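Local coordinates for protein trichothecene 15-O-acetyltransferase TRI3 (Fusarium sporotrichioides, PDB 3FOT) that acetylates the C-15 oxygen of trichothecene intermediates such as 15-deacetylcalonectrin, in the biosynthesis of T-2 toxin, at residues 37-42 with 415-420; 62-67 with 455-460; 287-292 with 484-489; 340-345 with 355-360. All coordinates share one frame; numbering follows the deposited sequence.

Interaction 1: residues 37-42 with 415-420; sequences EAIVGL and NFEASY
A close, nearly parallel helix pair brings A38, I39 and L42 onto A418, one turn beyond the substrate-binding H414. The local axes of 37-41 and 415-420 approach to 7.9 Å at an angle of 21°, a spacing tight enough that methyl groups and backbone meet directly. A418 is the central element: its CB enters the groove along the first helix, 3.6 Å from A38 CB and 3.5 Å from A38 C. On one flank I39 CG1 stands 4.0 Å from the same A418 CB. Because CG1 of I39 lies beside its own backbone N (chi1 -63°) and the chain continues extended, CD1 reaches past the alanine and lies alongside the E417 side chain from CB to the carboxylate carbon, 3.7 Å from E417 CD. The two side chains cross obliquely. The carboxylate has a partner of its own, OE1 bonding the hydroxyl of Y255 on helix 246-264. Past the end of the helix, L42 sets both branches against the carbonyl oxygen of A418, with CD2 of L42 at 3.5 Å from A418 O. At the other end N415 OD1 accepts from G35 N, so the asparagine ties helix 406-423 to the residue leading into helix 36-41. Across the segments themselves no hydrogen bond forms. The contact therefore depends on the fit of small apolar groups, with an alanine on each side permitting the short axis distance and E417 lending the length of its side chain to the I39 methyl, its OE1 being satisfied by Y255 OH.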
loop_
_atom_site.group_PDB
_atom_site.type_symbol
_atom_site.label_atom_id
_atom_site.label_comp_id
_atom_site.label_asym_id
_atom_site.label_seq_id
_atom_site.Cartn_x
_atom_site.Cartn_y
_atom_site.Cartn_z
ATOM N N GLU A 37 1.428 -3.915 11.684
ATOM C CA GLU A 37 1.810 -2.596 12.251
ATOM C C GLU A 37 3.172 -2.625 12.916
ATOM O O GLU A 37 3.946 -1.699 12.765
ATOM C CB GLU A 37 0.751 -2.115 13.257
ATOM C CG GLU A 37 -0.592 -1.768 12.630
ATOM C CD GLU A 37 -1.678 -1.487 13.665
ATOM O OE1 GLU A 37 -1.489 -1.870 14.847
ATOM O OE2 GLU A 37 -2.725 -0.923 13.285
ATOM N N ALA A 38 3.454 -3.694 13.658
ATOM C CA ALA A 38 4.694 -3.819 14.417
ATOM C C ALA A 38 5.904 -3.898 13.488
ATOM O O ALA A 38 6.991 -3.451 13.849
ATOM C CB ALA A 38 4.614 -5.033 15.339
ATOM N N ILE A 39 5.715 -4.479 12.300
ATOM C CA ILE A 39 6.785 -4.533 11.307
ATOM C C ILE A 39 7.125 -3.119 10.825
ATOM O O ILE A 39 8.275 -2.665 10.947
ATOM C CB ILE A 39 6.414 -5.439 10.078
ATOM C CG1 ILE A 39 6.216 -6.887 10.513
ATOM C CG2 ILE A 39 7.559 -5.414 9.063
ATOM C CD1 ILE A 39 5.589 -7.785 9.433
ATOM N N VAL A 40 6.124 -2.409 10.300
ATOM C CA VAL A 40 6.378 -1.081 9.738
ATOM C C VAL A 40 6.680 -0.029 10.805
ATOM O O VAL A 40 7.296 1.001 10.500
ATOM C CB VAL A 40 5.236 -0.605 8.779
ATOM C CG1 VAL A 40 5.031 -1.660 7.649
ATOM C CG2 VAL A 40 3.917 -0.415 9.534
ATOM N N GLY A 41 6.208 -0.290 12.025
ATOM C CA GLY A 41 6.453 0.560 13.188
ATOM C C GLY A 41 7.791 0.399 13.903
ATOM O O GLY A 41 8.107 1.223 14.756
ATOM N N LEU A 42 8.585 -0.629 13.580
ATOM C CA LEU A 42 9.914 -0.794 14.226
ATOM C C LEU A 42 10.641 0.543 14.279
ATOM O O LEU A 42 10.852 1.190 13.254
ATOM C CB LEU A 42 10.794 -1.804 13.513
ATOM C CG LEU A 42 10.363 -3.263 13.552
ATOM C CD1 LEU A 42 11.255 -4.099 12.620
ATOM C CD2 LEU A 42 10.464 -3.764 14.983
ATOM N N ASN A 415 3.603 -10.263 14.356
ATOM C CA ASN A 415 4.295 -9.909 15.608
ATOM C C ASN A 415 5.683 -10.582 15.664
ATOM O O ASN A 415 6.706 -9.958 15.993
ATOM C CB ASN A 415 3.486 -10.328 16.824
ATOM C CG ASN A 415 2.338 -9.388 17.139
ATOM O OD1 ASN A 415 2.266 -8.258 16.657
ATOM N ND2 ASN A 415 1.428 -9.861 17.990
ATOM N N PHE A 416 5.710 -11.861 15.319
ATOM C CA PHE A 416 6.969 -12.599 15.288
ATOM C C PHE A 416 7.946 -12.000 14.262
ATOM O O PHE A 416 9.135 -11.814 14.536
ATOM C CB PHE A 416 6.722 -14.082 15.017
ATOM C CG PHE A 416 7.984 -14.846 14.742
ATOM C CD1 PHE A 416 8.765 -15.315 15.800
ATOM C CD2 PHE A 416 8.432 -15.038 13.428
ATOM C CE1 PHE A 416 9.973 -16.002 15.541
ATOM C CE2 PHE A 416 9.624 -15.712 13.166
ATOM C CZ PHE A 416 10.389 -16.206 14.232
ATOM N N GLU A 417 7.425 -11.686 13.081
ATOM C CA GLU A 417 8.246 -11.143 12.013
ATOM C C GLU A 417 8.915 -9.807 12.404
ATOM O O GLU A 417 10.108 -9.573 12.117
ATOM C CB GLU A 417 7.370 -10.985 10.777
ATOM C CG GLU A 417 8.118 -10.626 9.530
ATOM C CD GLU A 417 7.288 -10.876 8.284
ATOM O OE1 GLU A 417 6.234 -11.560 8.363
ATOM O OE2 GLU A 417 7.712 -10.393 7.221
ATOM N N ALA A 418 8.160 -8.947 13.080
ATOM C CA ALA A 418 8.687 -7.669 13.568
ATOM C C ALA A 418 9.854 -7.875 14.535
ATOM O O ALA A 418 10.913 -7.222 14.431
ATOM C CB ALA A 418 7.567 -6.871 14.237
ATOM N N SER A 419 9.677 -8.827 15.447
ATOM C CA SER A 419 10.726 -9.181 16.399
ATOM C C SER A 419 11.950 -9.765 15.708
ATOM O O SER A 419 13.101 -9.417 16.060
ATOM C CB SER A 419 10.165 -10.181 17.398
ATOM O OG SER A 419 9.471 -9.482 18.407
ATOM N N TYR A 420 11.713 -10.616 14.706
ATOM C CA TYR A 420 12.803 -11.194 13.887
ATOM C C TYR A 420 13.589 -10.086 13.176
ATOM O O TYR A 420 14.835 -10.068 13.181
ATOM C CB TYR A 420 12.255 -12.196 12.858
ATOM C CG TYR A 420 13.333 -12.965 12.124
ATOM C CD1 TYR A 420 13.746 -14.219 12.574
ATOM C CD2 TYR A 420 13.946 -12.437 10.990
ATOM C CE1 TYR A 420 14.746 -14.925 11.909
ATOM C CE2 TYR A 420 14.951 -13.126 10.320
ATOM C CZ TYR A 420 15.337 -14.378 10.780
ATOM O OH TYR A 420 16.326 -15.049 10.109
#

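Interaction 2: residues 62-67 with 455-460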
loop_
_atom_site.group_PDB
_atom_site.type_symbol
_atom_site.label_atom_id
_atom_site.label_comp_id
_atom_site.label_asym_id
_atom_site.label_seq_id
_atom_site.Cartn_x
_atom_site.Cartn_y
_atom_site.Cartn_z
ATOM N N ILE A 62 -10.324 19.865 -15.827
ATOM C CA ILE A 62 -11.378 19.735 -16.844
ATOM C C ILE A 62 -12.601 20.565 -16.487
ATOM O O ILE A 62 -13.698 20.371 -17.022
ATOM C CB ILE A 62 -11.779 18.268 -17.116
ATOM C CG1 ILE A 62 -12.251 17.563 -15.830
ATOM C CG2 ILE A 62 -10.629 17.537 -17.791
ATOM C CD1 ILE A 62 -13.141 16.338 -16.109
ATOM N N ALA A 63 -12.399 21.499 -15.569
ATOM C CA ALA A 63 -13.479 22.281 -15.025
ATOM C C ALA A 63 -14.123 23.218 -16.064
ATOM O O ALA A 63 -13.494 23.545 -17.091
ATOM C CB ALA A 63 -12.972 23.082 -13.838
ATOM N N PRO A 64 -15.364 23.664 -15.775
ATOM C CA PRO A 64 -15.979 24.711 -16.593
ATOM C C PRO A 64 -15.023 25.897 -16.607
ATOM O O PRO A 64 -14.319 26.132 -15.619
ATOM C CB PRO A 64 -17.249 25.088 -15.818
ATOM C CG PRO A 64 -17.544 23.945 -14.892
ATOM C CD PRO A 64 -16.206 23.251 -14.637
ATOM N N ALA A 65 -14.987 26.639 -17.707
ATOM C CA ALA A 65 -14.051 27.770 -17.825
ATOM C C ALA A 65 -14.197 28.790 -16.688
ATOM O O ALA A 65 -13.212 29.414 -16.260
ATOM C CB ALA A 65 -14.245 28.453 -19.170
ATOM N N SER A 66 -15.416 28.929 -16.184
ATOM C CA SER A 66 -15.720 29.872 -15.105
ATOM C C SER A 66 -15.266 29.413 -13.702
ATOM O O SER A 66 -15.491 30.128 -12.708
ATOM C CB SER A 66 -17.221 30.151 -15.096
ATOM O OG SER A 66 -17.944 28.998 -14.722
ATOM N N THR A 67 -14.673 28.219 -13.610
ATOM C CA THR A 67 -14.096 27.757 -12.344
ATOM C C THR A 67 -12.630 28.161 -12.286
ATOM O O THR A 67 -11.829 27.692 -13.107
ATOM C CB THR A 67 -14.171 26.221 -12.237
ATOM O OG1 THR A 67 -15.532 25.828 -12.090
ATOM C CG2 THR A 67 -13.370 25.711 -11.031
ATOM N N THR A 455 -23.176 21.077 -8.018
ATOM C CA THR A 455 -23.601 21.146 -9.411
ATOM C C THR A 455 -23.435 19.826 -10.134
ATOM O O THR A 455 -23.985 19.651 -11.208
ATOM C CB THR A 455 -22.808 22.223 -10.191
ATOM O OG1 THR A 455 -21.417 21.859 -10.214
ATOM C CG2 THR A 455 -22.961 23.588 -9.538
ATOM N N GLY A 456 -22.643 18.909 -9.579
ATOM C CA GLY A 456 -22.298 17.697 -10.307
ATOM C C GLY A 456 -21.262 17.872 -11.418
ATOM O O GLY A 456 -20.937 16.912 -12.110
ATOM N N GLU A 457 -20.741 19.079 -11.580
ATOM C CA GLU A 457 -19.771 19.372 -12.645
ATOM C C GLU A 457 -18.402 18.782 -12.335
ATOM O O GLU A 457 -17.899 18.918 -11.217
ATOM C CB GLU A 457 -19.631 20.884 -12.846
ATOM C CG GLU A 457 -20.873 21.560 -13.423
ATOM C CD GLU A 457 -20.768 23.072 -13.390
ATOM O OE1 GLU A 457 -20.514 23.632 -12.298
ATOM O OE2 GLU A 457 -20.930 23.697 -14.458
ATOM N N ASN A 458 -17.804 18.137 -13.332
ATOM C CA ASN A 458 -16.441 17.635 -13.182
ATOM C C ASN A 458 -15.520 18.826 -13.115
ATOM O O ASN A 458 -15.702 19.811 -13.855
ATOM C CB ASN A 458 -16.048 16.761 -14.373
ATOM C CG ASN A 458 -16.702 15.414 -14.354
ATOM O OD1 ASN A 458 -17.080 14.898 -13.308
ATOM N ND2 ASN A 458 -16.836 14.817 -15.542
ATOM N N VAL A 459 -14.528 18.733 -12.234
ATOM C CA VAL A 459 -13.571 19.788 -12.037
ATOM C C VAL A 459 -12.151 19.273 -12.319
ATOM O O VAL A 459 -11.422 19.872 -13.109
ATOM C CB VAL A 459 -13.676 20.359 -10.613
ATOM C CG1 VAL A 459 -12.568 21.332 -10.352
ATOM C CG2 VAL A 459 -15.080 21.068 -10.419
ATOM N N LEU A 460 -11.778 18.159 -11.697
ATOM C CA LEU A 460 -10.452 17.568 -11.952
ATOM C C LEU A 460 -10.608 16.110 -12.328
ATOM O O LEU A 460 -11.312 15.370 -11.658
ATOM C CB LEU A 460 -9.527 17.724 -10.730
ATOM C CG LEU A 460 -9.095 19.178 -10.472
ATOM C CD1 LEU A 460 -8.709 19.346 -8.987
ATOM C CD2 LEU A 460 -7.938 19.549 -11.342
#
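I62 and N458 meet side chain to side chain at an oblique angle, the CD1 methyl of I62 pressing on N458 CB at 3.4 Å. What turns the methyl that way is the torsion about I62 CA-CB: CG1 sits in the crowded position between backbone N and carbonyl carbon (chi1 57°), and the extended continuation carries CD1 over the asparagine stem. The amide oxygen of N458 is engaged outside the contact, OD1 accepting from K451 NZ. Beside this pair the backbones join, I62 N donating to V459 O over 2.9 Å with an N-H...O angle of 146°. A63 N is also near V459 O, but its angle is poor, and it bonds N61 OD1 instead. A63 nevertheless meets strand 457-469 in two ways: its CA-H points almost straight at N458 O, CA to O 3.5 Å, and its CB rests against V459 CG1 at 3.9 Å. Farther out, P64 CG approaches the carboxylate of E457, but E457 is modelled in two conformers, so this contact is doubtful. V459 and L460 both pair with I450 of strand 449-452, a classic beta bulge. Segment 62-67, leaving strand 53-61 and entering a type I turn from P64 to T67, thus stays attached to its antiparallel neighbour where regular pairing ends. Chemically the junction is mixed: one conventional backbone bond and a nearly linear CH...O contact tie main chain to main chain, while the I62 methyl packs on N458 and A63 CB on V459, and these four together hold the loop to the strand.

Interaction 3: residues 287-292 with 484-489; sequences DESIDI and RDASTL. Unlike the reference sequence in segment 287-292: D291 (reference Ala).
S289 grips the start of strand 486-494 through its hydroxyl, whereas one residue along the helix I290 merely brushes D485 at the solvent-facing margin. The tight half centres on S289 OG, which accepts S487 N at 2.8 Å along a practically straight line, 176° at the hydrogen. The same oxygen is bonded to S285 O, one helical turn back, so the hydroxyl can give its proton to that carbonyl while receiving the strand amide. With OG anti to the carbonyl carbon and beside the backbone N (chi1 -55°), S289 can serve both partners at once. Its CB lies 3.3 Å from D485 O, and S487 CB comes to 3.6 Å from S289 OG, so the serine side chains lie close together. The two hydroxyls, S289 OG and S487 OG, stay 3.8 Å apart. At the open side the fit is far looser: I290 CD1 comes no nearer than 4.2 Å to D485 CB, and both residues are exposed. Positive phi at R484 and D485 marks the tight turn linking strands 477-483 and 486-494, with backbone angles near those of a type I′ hairpin. On the helix side, E288 OE1 accepts from S285 N, a second bond between this helical turn and the residue before it. Strand 277-283 runs antiparallel beside 486-494 and leads into helix 286-299. The whole is thus a strand-to-helix connection whose first helical turn is fastened by a serine hydroxyl to the beginning of the adjacent sheet strand.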
loop_
_atom_site.group_PDB
_atom_site.type_symbol
_atom_site.label_atom_id
_atom_site.label_comp_id
_atom_site.label_asym_id
_atom_site.label_seq_id
_atom_site.Cartn_x
_atom_site.Cartn_y
_atom_site.Cartn_z
ATOM N N ASP A 287 -5.933 -1.620 -23.603
ATOM C CA ASP A 287 -6.234 -2.676 -24.586
ATOM C C ASP A 287 -5.501 -3.980 -24.212
ATOM O O ASP A 287 -6.081 -5.087 -24.224
ATOM C CB ASP A 287 -5.865 -2.232 -26.007
ATOM C CG ASP A 287 -6.852 -1.214 -26.581
ATOM O OD1 ASP A 287 -8.019 -1.166 -26.137
ATOM O OD2 ASP A 287 -6.443 -0.477 -27.482
ATOM N N GLU A 288 -4.236 -3.832 -23.843
ATOM C CA GLU A 288 -3.428 -4.979 -23.427
ATOM C C GLU A 288 -3.975 -5.584 -22.162
ATOM O O GLU A 288 -4.027 -6.807 -22.015
ATOM C CB GLU A 288 -1.997 -4.533 -23.166
ATOM C CG GLU A 288 -1.218 -4.293 -24.415
ATOM C CD GLU A 288 0.043 -3.509 -24.191
ATOM O OE1 GLU A 288 0.289 -3.005 -23.059
ATOM O OE2 GLU A 288 0.805 -3.399 -25.174
ATOM N N SER A 289 -4.346 -4.721 -21.215
ATOM C CA SER A 289 -4.868 -5.203 -19.940
ATOM C C SER A 289 -6.173 -5.954 -20.093
ATOM O O SER A 289 -6.393 -6.989 -19.455
ATOM C CB SER A 289 -4.992 -4.045 -18.940
ATOM O OG SER A 289 -3.748 -3.349 -18.789
ATOM N N ILE A 290 -7.054 -5.448 -20.954
ATOM C CA ILE A 290 -8.328 -6.085 -21.168
ATOM C C ILE A 290 -8.126 -7.463 -21.821
ATOM O O ILE A 290 -8.788 -8.444 -21.453
ATOM C CB ILE A 290 -9.233 -5.153 -22.037
ATOM C CG1 ILE A 290 -9.744 -4.003 -21.154
ATOM C CG2 ILE A 290 -10.385 -5.936 -22.662
ATOM C CD1 ILE A 290 -10.367 -2.865 -21.949
ATOM N N ASP A 291 -7.174 -7.528 -22.751
ATOM C CA ASP A 291 -6.864 -8.777 -23.455
ATOM C C ASP A 291 -6.274 -9.795 -22.468
ATOM O O ASP A 291 -6.597 -10.984 -22.528
ATOM C CB ASP A 291 -5.870 -8.560 -24.621
ATOM C CG ASP A 291 -6.526 -8.027 -25.896
ATOM O OD1 ASP A 291 -5.796 -7.542 -26.789
ATOM O OD2 ASP A 291 -7.757 -8.082 -25.991
ATOM N N ILE A 292 -5.411 -9.326 -21.567
ATOM C CA ILE A 292 -4.817 -10.232 -20.550
ATOM C C ILE A 292 -5.888 -10.790 -19.605
ATOM O O ILE A 292 -5.909 -11.981 -19.308
ATOM C CB ILE A 292 -3.639 -9.560 -19.778
ATOM C CG1 ILE A 292 -2.425 -9.329 -20.704
ATOM C CG2 ILE A 292 -3.158 -10.461 -18.610
ATOM C CD1 ILE A 292 -1.386 -8.351 -20.144
ATOM N N ARG A 484 -8.795 2.748 -14.625
ATOM C CA ARG A 484 -9.377 3.024 -15.969
ATOM C C ARG A 484 -9.049 1.871 -16.936
ATOM O O ARG A 484 -8.709 2.092 -18.129
ATOM C CB ARG A 484 -8.887 4.350 -16.533
ATOM C CG ARG A 484 -9.375 5.540 -15.698
ATOM C CD ARG A 484 -8.769 6.806 -16.223
ATOM N NE ARG A 484 -9.244 7.969 -15.479
ATOM C CZ ARG A 484 -10.387 8.624 -15.735
ATOM N NH1 ARG A 484 -10.712 9.677 -14.995
ATOM N NH2 ARG A 484 -11.188 8.253 -16.743
ATOM N N ASP A 485 -9.187 0.661 -16.395
ATOM C CA ASP A 485 -8.989 -0.627 -17.109
ATOM C C ASP A 485 -7.563 -0.885 -17.586
ATOM O O ASP A 485 -7.342 -1.791 -18.400
ATOM C CB ASP A 485 -9.926 -0.759 -18.311
ATOM C CG ASP A 485 -11.348 -1.056 -17.913
ATOM O OD1 ASP A 485 -11.571 -1.830 -16.952
ATOM O OD2 ASP A 485 -12.233 -0.532 -18.605
ATOM N N ALA A 486 -6.605 -0.103 -17.103
ATOM C CA ALA A 486 -5.208 -0.324 -17.446
ATOM C C ALA A 486 -4.455 -0.810 -16.220
ATOM O O ALA A 486 -4.529 -0.179 -15.165
ATOM C CB ALA A 486 -4.579 0.960 -17.980
ATOM N N SER A 487 -3.709 -1.908 -16.377
ATOM C CA SER A 487 -2.874 -2.451 -15.291
ATOM C C SER A 487 -1.487 -1.823 -15.297
ATOM O O SER A 487 -0.853 -1.699 -16.341
ATOM C CB SER A 487 -2.763 -3.984 -15.394
ATOM O OG SER A 487 -4.046 -4.584 -15.248
ATOM N N THR A 488 -1.011 -1.431 -14.120
ATOM C CA THR A 488 0.342 -0.937 -13.967
ATOM C C THR A 488 1.150 -1.890 -13.091
ATOM O O THR A 488 0.667 -2.285 -12.025
ATOM C CB THR A 488 0.304 0.429 -13.281
ATOM O OG1 THR A 488 -0.320 1.369 -14.181
ATOM C CG2 THR A 488 1.717 0.885 -12.951
ATOM N N LEU A 489 2.338 -2.264 -13.547
ATOM C CA LEU A 489 3.277 -2.997 -12.697
ATOM C C LEU A 489 4.350 -2.036 -12.281
ATOM O O LEU A 489 4.920 -1.318 -13.106
ATOM C CB LEU A 489 3.913 -4.205 -13.410
ATOM C CG LEU A 489 3.051 -5.456 -13.577
ATOM C CD1 LEU A 489 2.187 -5.258 -14.787
ATOM C CD2 LEU A 489 3.956 -6.694 -13.788
#

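Interaction 4: residues 340-345 with 355-360; sequences DGRRWL and AMCQTA
Most striking is the way R342 lies across C357 while clasping D340 with both ends of itself. The guanidinium has C357 CB over one face, with NH1 of R342 3.8 Å from it. D340 OD1 takes R342 N at 3.0 Å, forming an Asx turn, and R342 NH1 at 2.9 Å, forming a salt bridge. These two donors come from opposite faces of the carboxylate plane, yet OD1 itself lies within the guanidinium plane; NH2 of R342 donates to F353 O and NH1 also meets D190, so several bonds hold the group. Between the segments the one backbone bond is G341 N to C357 O, 2.8 Å and 167° at the hydrogen, with the donor above the carbonyl plane. C357 has its SG anti to the backbone N (chi1 -175°), which tucks the sulfur against the turn, 3.5 Å from G341 C; L345 CD1 also touches SG, at 3.8 Å. Q358, bent at chi2, brings NE2 back to 3.7 Å from D340 CA. That NE2, C357 N and R342 NH1 all bind D190 OD2, and D190 with H186 matches the HxxxD signature of the BAHD superfamily. In such enzymes this aspartate commonly pairs with an arginine and is probably structural, consistent with the grip here. D340 and Q358 form an antiparallel, non-hydrogen-bonded pair that ends the two-stranded sheet of 333-340 and 358-365. Around it, I192 of helix 191-205 touches D340 and R342, M356 packs on helix 36-41, and W344 and T359 lean on helix 406-423, which carries the substrate-binding H414.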
loop_
_atom_site.group_PDB
_atom_site.type_symbol
_atom_site.label_atom_id
_atom_site.label_comp_id
_atom_site.label_asym_id
_atom_site.label_seq_id
_atom_site.Cartn_x
_atom_site.Cartn_y
_atom_site.Cartn_z
ATOM N N ASP A 340 -5.068 -8.820 2.130
ATOM C CA ASP A 340 -6.039 -7.984 2.800
ATOM C C ASP A 340 -6.878 -8.894 3.696
ATOM O O ASP A 340 -7.409 -9.904 3.214
ATOM C CB ASP A 340 -6.917 -7.294 1.733
ATOM C CG ASP A 340 -8.097 -6.558 2.323
ATOM O OD1 ASP A 340 -8.119 -6.295 3.541
ATOM O OD2 ASP A 340 -9.019 -6.222 1.548
ATOM N N GLY A 341 -6.981 -8.534 4.979
ATOM C CA GLY A 341 -7.664 -9.363 5.984
ATOM C C GLY A 341 -9.106 -8.982 6.273
ATOM O O GLY A 341 -9.760 -9.562 7.150
ATOM N N ARG A 342 -9.618 -8.014 5.524
ATOM C CA ARG A 342 -10.921 -7.444 5.846
ATOM C C ARG A 342 -12.087 -8.430 5.832
ATOM O O ARG A 342 -13.037 -8.250 6.589
ATOM C CB ARG A 342 -11.212 -6.253 4.942
ATOM C CG ARG A 342 -10.501 -5.016 5.433
ATOM C CD ARG A 342 -10.481 -3.923 4.349
ATOM N NE ARG A 342 -9.795 -2.733 4.855
ATOM C CZ ARG A 342 -8.468 -2.601 4.936
ATOM N NH1 ARG A 342 -7.657 -3.578 4.540
ATOM N NH2 ARG A 342 -7.951 -1.472 5.392
ATOM N N ARG A 343 -12.000 -9.461 4.998
ATOM C CA ARG A 343 -13.062 -10.476 4.927
ATOM C C ARG A 343 -13.234 -11.273 6.236
ATOM O O ARG A 343 -14.284 -11.906 6.449
ATOM C CB ARG A 343 -12.812 -11.425 3.757
ATOM C CG ARG A 343 -13.134 -10.816 2.406
ATOM C CD ARG A 343 -12.595 -11.712 1.280
ATOM N N TRP A 344 -12.220 -11.226 7.101
ATOM C CA TRP A 344 -12.265 -11.913 8.394
ATOM C C TRP A 344 -12.864 -11.046 9.517
ATOM O O TRP A 344 -13.026 -11.492 10.660
ATOM C CB TRP A 344 -10.867 -12.396 8.761
ATOM C CG TRP A 344 -10.454 -13.602 7.979
ATOM C CD1 TRP A 344 -10.614 -14.917 8.354
ATOM C CD2 TRP A 344 -9.824 -13.630 6.689
ATOM N NE1 TRP A 344 -10.111 -15.745 7.386
ATOM C CE2 TRP A 344 -9.632 -14.985 6.346
ATOM C CE3 TRP A 344 -9.400 -12.637 5.790
ATOM C CZ2 TRP A 344 -9.022 -15.379 5.148
ATOM C CZ3 TRP A 344 -8.805 -13.028 4.593
ATOM C CH2 TRP A 344 -8.624 -14.397 4.280
ATOM N N LEU A 345 -13.187 -9.795 9.184
ATOM C CA LEU A 345 -13.833 -8.894 10.125
ATOM C C LEU A 345 -15.357 -9.005 10.016
ATOM O O LEU A 345 -15.880 -9.392 8.984
ATOM C CB LEU A 345 -13.420 -7.437 9.842
ATOM C CG LEU A 345 -11.929 -7.111 9.835
ATOM C CD1 LEU A 345 -11.755 -5.610 9.518
ATOM C CD2 LEU A 345 -11.230 -7.436 11.126
ATOM N N ALA A 355 -7.381 1.407 9.342
ATOM C CA ALA A 355 -6.090 0.977 9.905
ATOM C C ALA A 355 -5.604 -0.287 9.168
ATOM O O ALA A 355 -6.357 -0.870 8.376
ATOM C CB ALA A 355 -6.218 0.720 11.422
ATOM N N MET A 356 -4.357 -0.684 9.415
ATOM C CA MET A 356 -3.787 -1.903 8.835
ATOM C C MET A 356 -4.715 -3.071 9.102
ATOM O O MET A 356 -5.130 -3.279 10.233
ATOM C CB MET A 356 -2.441 -2.205 9.494
ATOM C CG MET A 356 -1.728 -3.394 8.954
ATOM S SD MET A 356 -0.580 -2.944 7.644
ATOM C CE MET A 356 0.585 -1.889 8.512
ATOM N N CYS A 357 -5.002 -3.853 8.069
ATOM C CA CYS A 357 -5.761 -5.082 8.260
ATOM C C CYS A 357 -5.218 -6.087 7.257
ATOM O O CYS A 357 -5.761 -6.257 6.168
ATOM C CB CYS A 357 -7.272 -4.869 8.102
ATOM S SG CYS A 357 -8.150 -6.433 8.518
ATOM N N GLN A 358 -4.099 -6.696 7.632
ATOM C CA GLN A 358 -3.349 -7.571 6.737
ATOM C C GLN A 358 -3.104 -8.912 7.377
ATOM O O GLN A 358 -3.000 -9.024 8.599
ATOM C CB GLN A 358 -1.994 -6.958 6.378
ATOM C CG GLN A 358 -2.137 -5.632 5.603
ATOM C CD GLN A 358 -2.500 -5.879 4.159
ATOM O OE1 GLN A 358 -1.785 -6.612 3.461
ATOM N NE2 GLN A 358 -3.609 -5.277 3.690
ATOM N N THR A 359 -3.021 -9.929 6.531
ATOM C CA THR A 359 -2.579 -11.223 7.019
ATOM C C THR A 359 -1.652 -11.833 5.993
ATOM O O THR A 359 -1.105 -11.102 5.151
ATOM C CB THR A 359 -3.767 -12.132 7.476
ATOM O OG1 THR A 359 -3.243 -13.345 8.026
ATOM C CG2 THR A 359 -4.717 -12.438 6.369
ATOM N N ALA A 360 -1.454 -13.155 6.068
ATOM C CA ALA A 360 -0.316 -13.806 5.433
ATOM C C ALA A 360 -0.783 -15.095 4.754
ATOM O O ALA A 360 -1.771 -15.702 5.174
ATOM C CB ALA A 360 0.729 -14.124 6.484
#

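Overall arrangement
From the N terminus, 37-42 and then 62-67 open long loops that interaction 1 closes at 415-420 and interaction 2 at 455-460. A third begins at 287-292 and ends at 484-489 in interaction 3, so these three cross one another along the chain. Interaction 4 closes a short loop between 340-345 and 355-360, nested within all three. It also touches interaction 1, where M356 packs on E37 and V40, with centres about 16 Å apart. Interactions 1 and 4 tie helices and a two-stranded sheet beside the substrate-binding H414; interaction 2 joins strand ends in the six-stranded sheet, and interaction 3 fastens helix 286-299 to the start of strand 486-494 in a four-stranded mixed sheet.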